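Vaginolysin (PDB 5IMY) probably lyses host cells by binding cholesterol-containing membranes and forming pores, as a secreted toxin of the cholesterol-dependent cytolysin family. Local coordinates at residues S275-A280 / T295-I300; M265-D270 / D327-L332; Y169-A174 / Q210-K215; Q68-T73 / E371-S376. All coordinates share one frame; numbering follows the deposited sequence.

Overall arrangement
Vaginolysin illustrates how nested loops assemble an elongated protein. From the N terminus, the first segment met is 68-73, whose partner 371-376 arrives almost three hundred residues later; contact 4 therefore encloses all the others and ties together two long strands of the extended mixed sheet. Within that span, contact 3 closes first, pairing 169-174 with 210-215 in the large antiparallel sheet. Contact 2 follows in series, packing strand 265-270, a sheet neighbour of 210-215, against helix segment 327-332. Contact 1, between two short helical pieces, is nested inside the loop of contact 2. No pair crosses another. Contacts 2 and 3 have centres about 10 Å apart, whereas contacts 2 and 4 do not touch.

Contact 1: S275-A280 / T295-I300; sequences STDFQA and TEFHRI
F297 and I300, three residues apart, present neighbouring surfaces to the segment 275-280, and the phenyl group of F297 can be traced outward from its root. CB and CG form the stalk; with CG beside the backbone N and anti to the carbonyl carbon (chi1 -59°), they carry the ring across to the other segment. CD1 comes within 4.1 Å of the backbone O of D277. Next along the rim, CE1 lies 3.6 Å from OD2 of D277, the carboxylate oxygen sitting at the ring edge and in its plane, where the weakly positive C-H rim would probably suit a negative charge. The planes of the two groups are 43° apart. At the tip, CZ rests 4.1 Å from CB of A280, while the neighbouring E296 lays its CG over a ring face.

Both segments belong to the region between strands 263-271 and 305-311, which matches the second helical bundle of cholesterol-dependent cytolysins, the part that in relatives refolds into a membrane-spanning hairpin. Here it is still compact and helical. I300 completes the apolar seam with its two branches: CG2 of I300 meets the ring edge of F278, 3.5 Å from CD1 of F278, and CD1 of I300 reaches CB of S275 at 3.9 Å. A chain of another protein packs against T276, D277, Q279 and A280.

Contact 2: M265-D270 / D327-L332; sequences MYVKFD and DTLKAL
L329 is the first residue along the helical segment 327-332 to reach the strand 265-270, and its two methyl groups divide the work. CD1 faces the isopropyl group of V267, 3.9 Å from CG2 and 4.0 Å from CG1, and also approaches CE of M265. CD2 turns to F269, where it meets the ring at its edge and in its plane, 3.6 Å from CZ; the two side chains cross at about a right angle. With CG anti to the backbone N (chi1 174°), the branch point is carried toward the strand, and CD1 and CD2 part to different partners.

One turn further on, L332 makes a more modest approach, its CB lying 4.3 Å from SD of M265. The methionine is extended beyond CG and thus spans the gap to reach both leucines. Helix and strand run nearly antiparallel, at 164°, with their axes 11.0 Å apart at closest. The helix lies on a face of the core sheet of the family's pore-forming domain. Residue I326 extends the apolar cover over F269, and I333 does the same over M265.

Just outside the pair, R263, at the start of the same strand, gives a directional tie through its hydrogen bond to L332 O. Between the two segments themselves every contact is apolar, so that there the fit of the leucines, through van der Waals and hydrophobic contacts, does the holding.

Contact 3: Y169-A174 / Q210-K215; sequences YDSASA and QIVNFK
Y169, V212 and F214 form an apolar cluster on one face of an antiparallel strand pair in the core sheet of the pore-forming domain, where the first helical bundle of the cytolysin fold connects the two strands. CB of Y169 lies 3.7 Å from CD1 of F214 and 4.0 Å from CG1 of V212. That same CG1 stands over one face of the F214 ring, offset toward its rim. Y169 holds CG between its backbone N and carbonyl carbon (chi1 64°), so that its ring rises away from the partner strand after CB has made the contact. I286, from helix 278-286, touches both aromatic side chains.

On the same face, S171 is paired with V212, a non-hydrogen-bonded pair, and its OG comes to 3.2 Å from CG2 of the valine; a weak hydrogen bond to E283 gives this hydroxyl a polar partner. The reverse face carries D170, A172, I211 and N213; from helix 177-184, F184 packs on D170, I211 and N213, and K183 on A172. Beyond the pairing, CB of A174 touches CG1 of I211.

Further out lies the backbone ladder. D170 and N213 exchange two bonds, as do A172 and I211, while S171 N, directed away from this partner strand, bonds to an acidic side chain of another protein, which thereby docks at the strand's outer edge. The bonds are unequal in shape: I211 N reaches A172 O at 2.8 Å with an angle of 169° at the hydrogen, whereas that from A172 N to I211 O is bent to 137°.

Contact 4: Q68-T73 / E371-S376; sequences QKKNIT and ETKVSS
K70 and K373 approach the carboxylate of E371 from two strands, their side chains crossing at about a right angle. The setting is an antiparallel junction in the long curved sheet that in cholesterol-dependent cytolysins forms the stalk-like second domain, joining strand 62-76 to strand 363-389. The two segments overlap only at the pair Q68-E371, from which they extend in opposite senses; their other residues pair with neighbouring parts of the same two strands, K70 with Y369 and K373 with E66. The short segments make an angle of 122° between their N-to-C directions.

E371 is nearly straight: CG lies anti to the backbone N (chi1 -174°) and the chain continues extended, lifting the carboxylate from the sheet. K70 slants across it, whereas K373 comes from two residues further along the glutamate's own strand and bends at its last torsion to bring NZ round. The three form a salt-bridge network, but K70 NZ and E371 OE2 are modelled too close together for either position to be sure, so the weak salt bridge of 3.2 Å from K373 NZ to E371 OE2 is approximate. Two lysines around one acid would probably favour its ionised form, and the glutamate in turn would offset their charges. Q68 stands beside this group on the same face, its chain extended beyond CG.

T372 turns the other way and bonds through OG1 to H203, while K373 also packs against E404 of the second subunit.

Beneath the charges, the main chains are joined by two bonds: Q68 N gives to E371 O at 3.1 Å, and E371 N to Q68 O at 3.0 Å.

Contact 1: S275-A280 / T295-I300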
loop_
_atom_site.group_PDB
_atom_site.type_symbol
_atom_site.label_atom_id
_atom_site.label_comp_id
_atom_site.label_asym_id
_atom_site.label_seq_id
_atom_site.Cartn_x
_atom_site.Cartn_y
_atom_site.Cartn_z
ATOM N N SER A 275 3.263 16.612 -0.130
ATOM C CA SER A 275 2.424 16.053 -1.175
ATOM C C SER A 275 3.216 15.114 -2.072
ATOM O O SER A 275 4.386 15.362 -2.375
ATOM C CB SER A 275 1.815 17.175 -2.020
ATOM O OG SER A 275 1.197 16.661 -3.186
ATOM N N THR A 276 2.569 14.034 -2.493
ATOM C CA THR A 276 3.006 13.319 -3.682
ATOM C C THR A 276 2.779 14.257 -4.868
ATOM O O THR A 276 2.439 15.431 -4.706
ATOM C CB THR A 276 2.271 11.987 -3.819
ATOM O OG1 THR A 276 2.751 11.293 -4.977
ATOM C CG2 THR A 276 0.766 12.197 -3.942
ATOM N N ASP A 277 2.977 13.761 -6.086
ATOM C CA ASP A 277 2.883 14.571 -7.297
ATOM C C ASP A 277 3.970 15.637 -7.368
ATOM O O ASP A 277 4.031 16.370 -8.364
ATOM C CB ASP A 277 1.517 15.265 -7.438
ATOM C CG ASP A 277 0.391 14.293 -7.718
ATOM O OD1 ASP A 277 -0.162 13.722 -6.752
ATOM O OD2 ASP A 277 0.050 14.103 -8.904
ATOM N N PHE A 278 4.829 15.756 -6.351
ATOM C CA PHE A 278 5.881 16.765 -6.377
ATOM C C PHE A 278 6.829 16.536 -7.547
ATOM O O PHE A 278 7.145 17.466 -8.297
ATOM C CB PHE A 278 6.645 16.751 -5.053
ATOM C CG PHE A 278 7.803 17.708 -5.013
ATOM C CD1 PHE A 278 7.594 19.070 -5.137
ATOM C CD2 PHE A 278 9.097 17.246 -4.845
ATOM C CE1 PHE A 278 8.652 19.954 -5.103
ATOM C CE2 PHE A 278 10.162 18.126 -4.807
ATOM C CZ PHE A 278 9.939 19.482 -4.935
ATOM N N GLN A 279 7.291 15.295 -7.721
ATOM C CA GLN A 279 8.191 14.991 -8.829
ATOM C C GLN A 279 7.537 15.295 -10.170
ATOM O O GLN A 279 8.180 15.842 -11.073
ATOM C CB GLN A 279 8.628 13.528 -8.770
ATOM C CG GLN A 279 9.629 13.224 -7.667
ATOM C CD GLN A 279 10.466 11.990 -7.958
ATOM O OE1 GLN A 279 11.617 11.900 -7.533
ATOM N NE2 GLN A 279 9.892 11.033 -8.681
ATOM N N ALA A 280 6.259 14.946 -10.323
ATOM C CA ALA A 280 5.568 15.227 -11.576
ATOM C C ALA A 280 5.365 16.723 -11.778
ATOM O O ALA A 280 5.372 17.200 -12.919
ATOM C CB ALA A 280 4.225 14.500 -11.611
ATOM N N THR A 295 -4.545 25.479 -10.257
ATOM C CA THR A 295 -4.850 24.706 -9.056
ATOM C C THR A 295 -3.910 23.513 -8.894
ATOM O O THR A 295 -3.035 23.527 -8.023
ATOM C CB THR A 295 -6.302 24.199 -9.069
ATOM O OG1 THR A 295 -6.458 23.199 -10.082
ATOM C CG2 THR A 295 -7.304 25.326 -9.316
ATOM N N GLU A 296 -4.078 22.488 -9.736
ATOM C CA GLU A 296 -3.459 21.172 -9.555
ATOM C C GLU A 296 -2.023 21.244 -9.040
ATOM O O GLU A 296 -1.803 21.397 -7.833
ATOM C CB GLU A 296 -3.512 20.391 -10.873
ATOM C CG GLU A 296 -2.984 18.960 -10.773
ATOM C CD GLU A 296 -3.287 18.138 -12.009
ATOM O OE1 GLU A 296 -2.860 18.539 -13.113
ATOM O OE2 GLU A 296 -3.957 17.090 -11.877
ATOM N N PHE A 297 -1.037 21.101 -9.929
ATOM C CA PHE A 297 0.356 21.295 -9.545
ATOM C C PHE A 297 0.650 22.740 -9.182
ATOM O O PHE A 297 1.698 23.013 -8.586
ATOM C CB PHE A 297 1.291 20.877 -10.682
ATOM C CG PHE A 297 1.135 19.447 -11.113
ATOM C CD1 PHE A 297 1.031 18.429 -10.182
ATOM C CD2 PHE A 297 1.099 19.125 -12.459
ATOM C CE1 PHE A 297 0.894 17.115 -10.588
ATOM C CE2 PHE A 297 0.961 17.816 -12.869
ATOM C CZ PHE A 297 0.858 16.809 -11.933
ATOM N N HIS A 298 -0.246 23.660 -9.536
ATOM C CA HIS A 298 -0.006 25.079 -9.311
ATOM C C HIS A 298 0.401 25.343 -7.869
ATOM O O HIS A 298 1.370 26.061 -7.608
ATOM C CB HIS A 298 -1.259 25.875 -9.677
ATOM C CG HIS A 298 -1.037 27.353 -9.738
ATOM N ND1 HIS A 298 -1.677 28.237 -8.896
ATOM C CD2 HIS A 298 -0.241 28.102 -10.536
ATOM C CE1 HIS A 298 -1.285 29.467 -9.174
ATOM N NE2 HIS A 298 -0.413 29.413 -10.165
ATOM N N ARG A 299 -0.315 24.744 -6.914
ATOM C CA ARG A 299 -0.076 25.056 -5.507
ATOM C C ARG A 299 1.293 24.574 -5.046
ATOM O O ARG A 299 1.932 25.233 -4.219
ATOM C CB ARG A 299 -1.174 24.443 -4.636
ATOM C CG ARG A 299 -2.575 24.623 -5.196
ATOM C CD ARG A 299 -3.640 24.566 -4.116
ATOM N NE ARG A 299 -3.632 23.297 -3.391
ATOM C CZ ARG A 299 -4.322 22.216 -3.747
ATOM N NH1 ARG A 299 -5.090 22.226 -4.830
ATOM N NH2 ARG A 299 -4.244 21.114 -3.012
ATOM N N ILE A 300 1.761 23.437 -5.563
ATOM C CA ILE A 300 3.083 22.945 -5.188
ATOM C C ILE A 300 4.163 23.896 -5.686
ATOM O O ILE A 300 5.148 24.158 -4.985
ATOM C CB ILE A 300 3.295 21.518 -5.728
ATOM C CG1 ILE A 300 2.170 20.584 -5.261
ATOM C CG2 ILE A 300 4.656 20.976 -5.302
ATOM C CD1 ILE A 300 1.903 20.612 -3.764
#

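Contact 2: M265-D270 / D327-L332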
loop_
_atom_site.group_PDB
_atom_site.type_symbol
_atom_site.label_atom_id
_atom_site.label_comp_id
_atom_site.label_asym_id
_atom_site.label_seq_id
_atom_site.Cartn_x
_atom_site.Cartn_y
_atom_site.Cartn_z
ATOM N N MET A 265 24.364 23.854 -15.631
ATOM C CA MET A 265 24.044 24.282 -14.278
ATOM C C MET A 265 23.329 23.163 -13.535
ATOM O O MET A 265 22.687 22.300 -14.141
ATOM C CB MET A 265 23.175 25.545 -14.276
ATOM C CG MET A 265 21.832 25.389 -14.966
ATOM S SD MET A 265 20.774 26.825 -14.710
ATOM C CE MET A 265 19.251 26.227 -15.425
ATOM N N TYR A 266 23.445 23.199 -12.210
ATOM C CA TYR A 266 22.739 22.296 -11.315
ATOM C C TYR A 266 21.668 23.071 -10.560
ATOM O O TYR A 266 21.917 24.184 -10.086
ATOM C CB TYR A 266 23.703 21.639 -10.325
ATOM C CG TYR A 266 24.425 20.434 -10.880
ATOM C CD1 TYR A 266 23.901 19.160 -10.723
ATOM C CD2 TYR A 266 25.628 20.569 -11.557
ATOM C CE1 TYR A 266 24.552 18.052 -11.226
ATOM C CE2 TYR A 266 26.289 19.465 -12.065
ATOM C CZ TYR A 266 25.746 18.208 -11.895
ATOM O OH TYR A 266 26.394 17.101 -12.397
ATOM N N VAL A 267 20.482 22.480 -10.443
ATOM C CA VAL A 267 19.335 23.138 -9.827
ATOM C C VAL A 267 18.770 22.232 -8.745
ATOM O O VAL A 267 18.574 21.033 -8.972
ATOM C CB VAL A 267 18.246 23.476 -10.863
ATOM C CG1 VAL A 267 17.122 24.263 -10.206
ATOM C CG2 VAL A 267 18.840 24.258 -12.024
ATOM N N LYS A 268 18.502 22.807 -7.576
ATOM C CA LYS A 268 17.860 22.107 -6.471
ATOM C C LYS A 268 16.451 22.657 -6.297
ATOM O O LYS A 268 16.280 23.844 -5.995
ATOM C CB LYS A 268 18.660 22.269 -5.178
ATOM C CG LYS A 268 17.995 21.644 -3.950
ATOM C CD LYS A 268 18.755 21.948 -2.663
ATOM C CE LYS A 268 18.639 23.414 -2.263
ATOM N NZ LYS A 268 19.397 23.726 -1.021
ATOM N N PHE A 269 15.453 21.802 -6.494
ATOM C CA PHE A 269 14.070 22.115 -6.159
ATOM C C PHE A 269 13.740 21.467 -4.824
ATOM O O PHE A 269 13.951 20.263 -4.651
ATOM C CB PHE A 269 13.097 21.593 -7.218
ATOM C CG PHE A 269 13.391 22.062 -8.610
ATOM C CD1 PHE A 269 12.701 23.132 -9.151
ATOM C CD2 PHE A 269 14.338 21.419 -9.387
ATOM C CE1 PHE A 269 12.960 23.562 -10.438
ATOM C CE2 PHE A 269 14.600 21.842 -10.674
ATOM C CZ PHE A 269 13.910 22.915 -11.200
ATOM N N ASP A 270 13.223 22.254 -3.883
ATOM C CA ASP A 270 12.720 21.685 -2.645
ATOM C C ASP A 270 11.496 22.458 -2.181
ATOM O O ASP A 270 11.320 23.636 -2.504
ATOM C CB ASP A 270 13.791 21.659 -1.535
ATOM C CG ASP A 270 14.274 23.042 -1.138
ATOM O OD1 ASP A 270 13.587 24.037 -1.439
ATOM O OD2 ASP A 270 15.348 23.133 -0.503
ATOM N N ASP A 327 10.036 30.702 -11.596
ATOM C CA ASP A 327 10.287 31.809 -12.513
ATOM C C ASP A 327 11.759 32.202 -12.532
ATOM O O ASP A 327 12.254 32.687 -13.555
ATOM C CB ASP A 327 9.413 33.010 -12.147
ATOM C CG ASP A 327 8.028 32.934 -12.761
ATOM O OD1 ASP A 327 7.885 32.332 -13.847
ATOM O OD2 ASP A 327 7.079 33.479 -12.158
ATOM N N THR A 328 12.474 32.010 -11.420
ATOM C CA THR A 328 13.926 32.158 -11.449
ATOM C C THR A 328 14.540 31.166 -12.426
ATOM O O THR A 328 15.378 31.529 -13.259
ATOM C CB THR A 328 14.506 31.958 -10.045
ATOM O OG1 THR A 328 14.134 33.059 -9.207
ATOM C CG2 THR A 328 16.037 31.842 -10.084
ATOM N N LEU A 329 14.126 29.901 -12.336
ATOM C CA LEU A 329 14.620 28.878 -13.249
ATOM C C LEU A 329 14.366 29.266 -14.701
ATOM O O LEU A 329 15.293 29.299 -15.518
ATOM C CB LEU A 329 13.955 27.540 -12.928
ATOM C CG LEU A 329 14.236 26.373 -13.879
ATOM C CD1 LEU A 329 15.617 25.793 -13.621
ATOM C CD2 LEU A 329 13.158 25.313 -13.741
ATOM N N LYS A 330 13.110 29.566 -15.040
ATOM C CA LYS A 330 12.754 29.792 -16.436
ATOM C C LYS A 330 13.473 30.997 -17.029
ATOM O O LYS A 330 13.651 31.057 -18.251
ATOM C CB LYS A 330 11.238 29.958 -16.568
ATOM C CG LYS A 330 10.457 28.769 -16.027
ATOM C CD LYS A 330 9.248 28.425 -16.882
ATOM C CE LYS A 330 9.658 27.826 -18.220
ATOM N NZ LYS A 330 8.551 27.050 -18.846
ATOM N N ALA A 331 13.895 31.954 -16.200
ATOM C CA ALA A 331 14.718 33.047 -16.705
ATOM C C ALA A 331 16.127 32.566 -17.028
ATOM O O ALA A 331 16.677 32.902 -18.083
ATOM C CB ALA A 331 14.762 34.187 -15.688
ATOM N N LEU A 332 16.724 31.773 -16.134
ATOM C CA LEU A 332 18.065 31.252 -16.383
ATOM C C LEU A 332 18.104 30.378 -17.628
ATOM O O LEU A 332 19.113 30.361 -18.342
ATOM C CB LEU A 332 18.555 30.465 -15.167
ATOM C CG LEU A 332 18.729 31.270 -13.875
ATOM C CD1 LEU A 332 19.022 30.345 -12.705
ATOM C CD2 LEU A 332 19.833 32.308 -14.023
#

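Contact 3: Y169-A174 / Q210-K215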
loop_
_atom_site.group_PDB
_atom_site.type_symbol
_atom_site.label_atom_id
_atom_site.label_comp_id
_atom_site.label_asym_id
_atom_site.label_seq_id
_atom_site.Cartn_x
_atom_site.Cartn_y
_atom_site.Cartn_z
ATOM N N TYR A 169 18.239 17.298 -19.809
ATOM C CA TYR A 169 18.285 17.390 -18.359
ATOM C C TYR A 169 18.136 16.005 -17.753
ATOM O O TYR A 169 17.437 15.142 -18.291
ATOM C CB TYR A 169 17.195 18.327 -17.814
ATOM C CG TYR A 169 15.777 17.859 -18.071
ATOM C CD1 TYR A 169 15.155 16.966 -17.209
ATOM C CD2 TYR A 169 15.060 18.321 -19.165
ATOM C CE1 TYR A 169 13.862 16.539 -17.436
ATOM C CE2 TYR A 169 13.765 17.900 -19.400
ATOM C CZ TYR A 169 13.172 17.009 -18.531
ATOM O OH TYR A 169 11.884 16.583 -18.755
ATOM N N ASP A 170 18.805 15.806 -16.622
ATOM C CA ASP A 170 18.722 14.575 -15.852
ATOM C C ASP A 170 18.274 14.919 -14.441
ATOM O O ASP A 170 18.866 15.789 -13.793
ATOM C CB ASP A 170 20.067 13.846 -15.829
ATOM C CG ASP A 170 20.547 13.468 -17.216
ATOM O OD1 ASP A 170 20.126 12.407 -17.722
ATOM O OD2 ASP A 170 21.344 14.231 -17.801
ATOM N N SER A 171 17.228 14.248 -13.978
ATOM C CA SER A 171 16.629 14.522 -12.683
ATOM C C SER A 171 16.866 13.357 -11.734
ATOM O O SER A 171 17.100 12.219 -12.152
ATOM C CB SER A 171 15.126 14.781 -12.824
ATOM O OG SER A 171 14.874 16.041 -13.419
ATOM N N ALA A 172 16.797 13.657 -10.440
ATOM C CA ALA A 172 16.903 12.631 -9.415
ATOM C C ALA A 172 16.469 13.222 -8.086
ATOM O O ALA A 172 16.743 14.390 -7.802
ATOM C CB ALA A 172 18.332 12.085 -9.310
ATOM N N SER A 173 15.786 12.412 -7.285
ATOM C CA SER A 173 15.416 12.826 -5.941
ATOM C C SER A 173 16.639 12.786 -5.035
ATOM O O SER A 173 17.435 11.846 -5.084
ATOM C CB SER A 173 14.321 11.916 -5.389
ATOM O OG SER A 173 13.384 12.646 -4.619
ATOM N N ALA A 174 16.796 13.820 -4.213
ATOM C CA ALA A 174 17.917 13.885 -3.280
ATOM C C ALA A 174 17.644 12.932 -2.123
ATOM O O ALA A 174 16.758 13.182 -1.299
ATOM C CB ALA A 174 18.126 15.313 -2.784
ATOM N N GLN A 210 14.510 17.876 -5.163
ATOM C CA GLN A 210 14.806 17.365 -6.493
ATOM C C GLN A 210 16.086 18.017 -6.994
ATOM O O GLN A 210 16.252 19.234 -6.872
ATOM C CB GLN A 210 13.653 17.649 -7.464
ATOM C CG GLN A 210 13.677 16.804 -8.726
ATOM C CD GLN A 210 13.397 15.339 -8.450
ATOM O OE1 GLN A 210 12.927 14.976 -7.371
ATOM N NE2 GLN A 210 13.687 14.489 -9.426
ATOM N N ILE A 211 16.984 17.208 -7.550
ATOM C CA ILE A 211 18.238 17.681 -8.128
ATOM C C ILE A 211 18.184 17.440 -9.627
ATOM O O ILE A 211 17.824 16.344 -10.073
ATOM C CB ILE A 211 19.453 16.975 -7.502
ATOM C CG1 ILE A 211 19.450 17.146 -5.978
ATOM C CG2 ILE A 211 20.750 17.507 -8.105
ATOM C CD1 ILE A 211 19.461 18.591 -5.505
ATOM N N VAL A 212 18.541 18.459 -10.404
ATOM C CA VAL A 212 18.425 18.408 -11.857
ATOM C C VAL A 212 19.655 19.059 -12.472
ATOM O O VAL A 212 20.005 20.191 -12.124
ATOM C CB VAL A 212 17.141 19.104 -12.349
ATOM C CG1 VAL A 212 17.015 18.993 -13.862
ATOM C CG2 VAL A 212 15.920 18.507 -11.664
ATOM N N ASN A 213 20.305 18.343 -13.384
ATOM C CA ASN A 213 21.433 18.862 -14.147
ATOM C C ASN A 213 20.919 19.319 -15.505
ATOM O O ASN A 213 20.375 18.514 -16.266
ATOM C CB ASN A 213 22.515 17.791 -14.307
ATOM C CG ASN A 213 23.766 18.316 -14.988
ATOM O OD1 ASN A 213 24.081 19.503 -14.912
ATOM N ND2 ASN A 213 24.486 17.426 -15.661
ATOM N N PHE A 214 21.074 20.607 -15.802
ATOM C CA PHE A 214 20.668 21.167 -17.086
ATOM C C PHE A 214 21.897 21.388 -17.953
ATOM O O PHE A 214 22.865 22.022 -17.516
ATOM C CB PHE A 214 19.918 22.488 -16.906
ATOM C CG PHE A 214 18.526 22.329 -16.382
ATOM C CD1 PHE A 214 17.485 21.993 -17.233
ATOM C CD2 PHE A 214 18.249 22.522 -15.041
ATOM C CE1 PHE A 214 16.200 21.847 -16.754
ATOM C CE2 PHE A 214 16.967 22.379 -14.556
ATOM C CZ PHE A 214 15.940 22.041 -15.413
ATOM N N LYS A 215 21.856 20.866 -19.176
ATOM C CA LYS A 215 22.926 21.044 -20.150
ATOM C C LYS A 215 22.343 21.673 -21.405
ATOM O O LYS A 215 21.472 21.084 -22.054
ATOM C CB LYS A 215 23.600 19.712 -20.481
ATOM C CG LYS A 215 24.732 19.354 -19.537
ATOM C CD LYS A 215 25.222 17.935 -19.757
ATOM C CE LYS A 215 26.393 17.622 -18.847
ATOM N NZ LYS A 215 26.697 16.167 -18.797
#

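Contact 4: Q68-T73 / E371-S376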
loop_
_atom_site.group_PDB
_atom_site.type_symbol
_atom_site.label_atom_id
_atom_site.label_comp_id
_atom_site.label_asym_id
_atom_site.label_seq_id
_atom_site.Cartn_x
_atom_site.Cartn_y
_atom_site.Cartn_z
ATOM N N GLN A 68 12.499 2.649 2.474
ATOM C CA GLN A 68 12.687 1.328 1.895
ATOM C C GLN A 68 13.966 1.331 1.075
ATOM O O GLN A 68 14.311 2.338 0.452
ATOM C CB GLN A 68 11.487 0.922 1.029
ATOM C CG GLN A 68 11.557 1.402 -0.410
ATOM C CD GLN A 68 10.186 1.605 -1.019
ATOM O OE1 GLN A 68 9.398 0.666 -1.144
ATOM N NE2 GLN A 68 9.890 2.845 -1.394
ATOM N N LYS A 69 14.664 0.201 1.088
ATOM C CA LYS A 69 15.956 0.091 0.426
ATOM C C LYS A 69 15.750 -0.074 -1.074
ATOM O O LYS A 69 15.061 -1.002 -1.515
ATOM C CB LYS A 69 16.742 -1.084 1.004
ATOM C CG LYS A 69 18.055 -1.376 0.294
ATOM C CD LYS A 69 17.889 -2.392 -0.827
ATOM C CE LYS A 69 19.205 -3.079 -1.139
ATOM N NZ LYS A 69 19.436 -3.215 -2.600
ATOM N N LYS A 70 16.344 0.822 -1.852
ATOM C CA LYS A 70 16.305 0.765 -3.305
ATOM C C LYS A 70 17.724 0.679 -3.857
ATOM O O LYS A 70 18.710 0.670 -3.117
ATOM C CB LYS A 70 15.586 1.984 -3.887
ATOM C CG LYS A 70 14.102 2.020 -3.621
ATOM C CD LYS A 70 13.404 2.856 -4.669
ATOM C CE LYS A 70 11.944 3.052 -4.336
ATOM N NZ LYS A 70 11.674 4.480 -4.107
ATOM N N ASN A 71 17.810 0.618 -5.181
ATOM C CA ASN A 71 19.078 0.623 -5.889
ATOM C C ASN A 71 18.936 1.491 -7.127
ATOM O O ASN A 71 17.900 1.462 -7.796
ATOM C CB ASN A 71 19.504 -0.796 -6.287
ATOM C CG ASN A 71 20.565 -0.803 -7.368
ATOM O OD1 ASN A 71 21.761 -0.778 -7.082
ATOM N ND2 ASN A 71 20.130 -0.838 -8.622
ATOM N N ILE A 72 19.973 2.268 -7.424
ATOM C CA ILE A 72 20.037 3.066 -8.642
ATOM C C ILE A 72 21.178 2.530 -9.493
ATOM O O ILE A 72 22.286 2.319 -8.990
ATOM C CB ILE A 72 20.234 4.565 -8.342
ATOM C CG1 ILE A 72 20.169 5.370 -9.653
ATOM C CG2 ILE A 72 21.531 4.796 -7.553
ATOM C CD1 ILE A 72 21.181 6.491 -9.778
ATOM N N THR A 73 20.897 2.291 -10.771
ATOM C CA THR A 73 21.913 1.944 -11.755
ATOM C C THR A 73 21.825 2.948 -12.893
ATOM O O THR A 73 20.736 3.200 -13.417
ATOM C CB THR A 73 21.725 0.521 -12.289
ATOM O OG1 THR A 73 21.604 -0.393 -11.194
ATOM C CG2 THR A 73 22.913 0.112 -13.158
ATOM N N GLU A 371 15.484 5.129 0.160
ATOM C CA GLU A 371 14.647 6.252 -0.231
ATOM C C GLU A 371 13.529 6.448 0.783
ATOM O O GLU A 371 12.929 5.483 1.263
ATOM C CB GLU A 371 14.041 6.048 -1.621
ATOM C CG GLU A 371 13.289 7.284 -2.111
ATOM C CD GLU A 371 12.636 7.102 -3.461
ATOM O OE1 GLU A 371 13.293 7.379 -4.487
ATOM O OE2 GLU A 371 11.464 6.668 -3.499
ATOM N N THR A 372 13.257 7.710 1.105
ATOM C CA THR A 372 12.127 8.092 1.941
ATOM C C THR A 372 11.075 8.768 1.080
ATOM O O THR A 372 11.392 9.666 0.292
ATOM C CB THR A 372 12.553 9.035 3.062
ATOM O OG1 THR A 372 13.505 8.365 3.884
ATOM C CG2 THR A 372 11.356 9.445 3.911
ATOM N N LYS A 373 9.835 8.329 1.230
ATOM C CA LYS A 373 8.688 8.996 0.643
ATOM C C LYS A 373 7.812 9.550 1.755
ATOM O O LYS A 373 7.924 9.156 2.918
ATOM C CB LYS A 373 7.884 8.041 -0.241
ATOM C CG LYS A 373 8.438 7.876 -1.642
ATOM C CD LYS A 373 7.562 6.940 -2.455
ATOM C CE LYS A 373 8.252 6.486 -3.723
ATOM N NZ LYS A 373 8.675 5.068 -3.615
ATOM N N VAL A 374 6.934 10.476 1.386
ATOM C CA VAL A 374 6.107 11.182 2.355
ATOM C C VAL A 374 4.717 11.383 1.770
ATOM O O VAL A 374 4.564 11.627 0.570
ATOM C CB VAL A 374 6.742 12.533 2.754
ATOM C CG1 VAL A 374 6.673 13.533 1.601
ATOM C CG2 VAL A 374 6.080 13.084 4.008
ATOM N N SER A 375 3.706 11.276 2.627
ATOM C CA SER A 375 2.327 11.541 2.244
ATOM C C SER A 375 1.593 12.075 3.463
ATOM O O SER A 375 1.983 11.820 4.605
ATOM C CB SER A 375 1.636 10.282 1.707
ATOM O OG SER A 375 0.402 10.599 1.089
ATOM N N SER A 376 0.519 12.822 3.213
ATOM C CA SER A 376 -0.187 13.481 4.300
ATOM C C SER A 376 -1.639 13.717 3.917
ATOM O O SER A 376 -1.972 13.842 2.736
ATOM C CB SER A 376 0.472 14.818 4.657
ATOM O OG SER A 376 0.248 15.781 3.641
#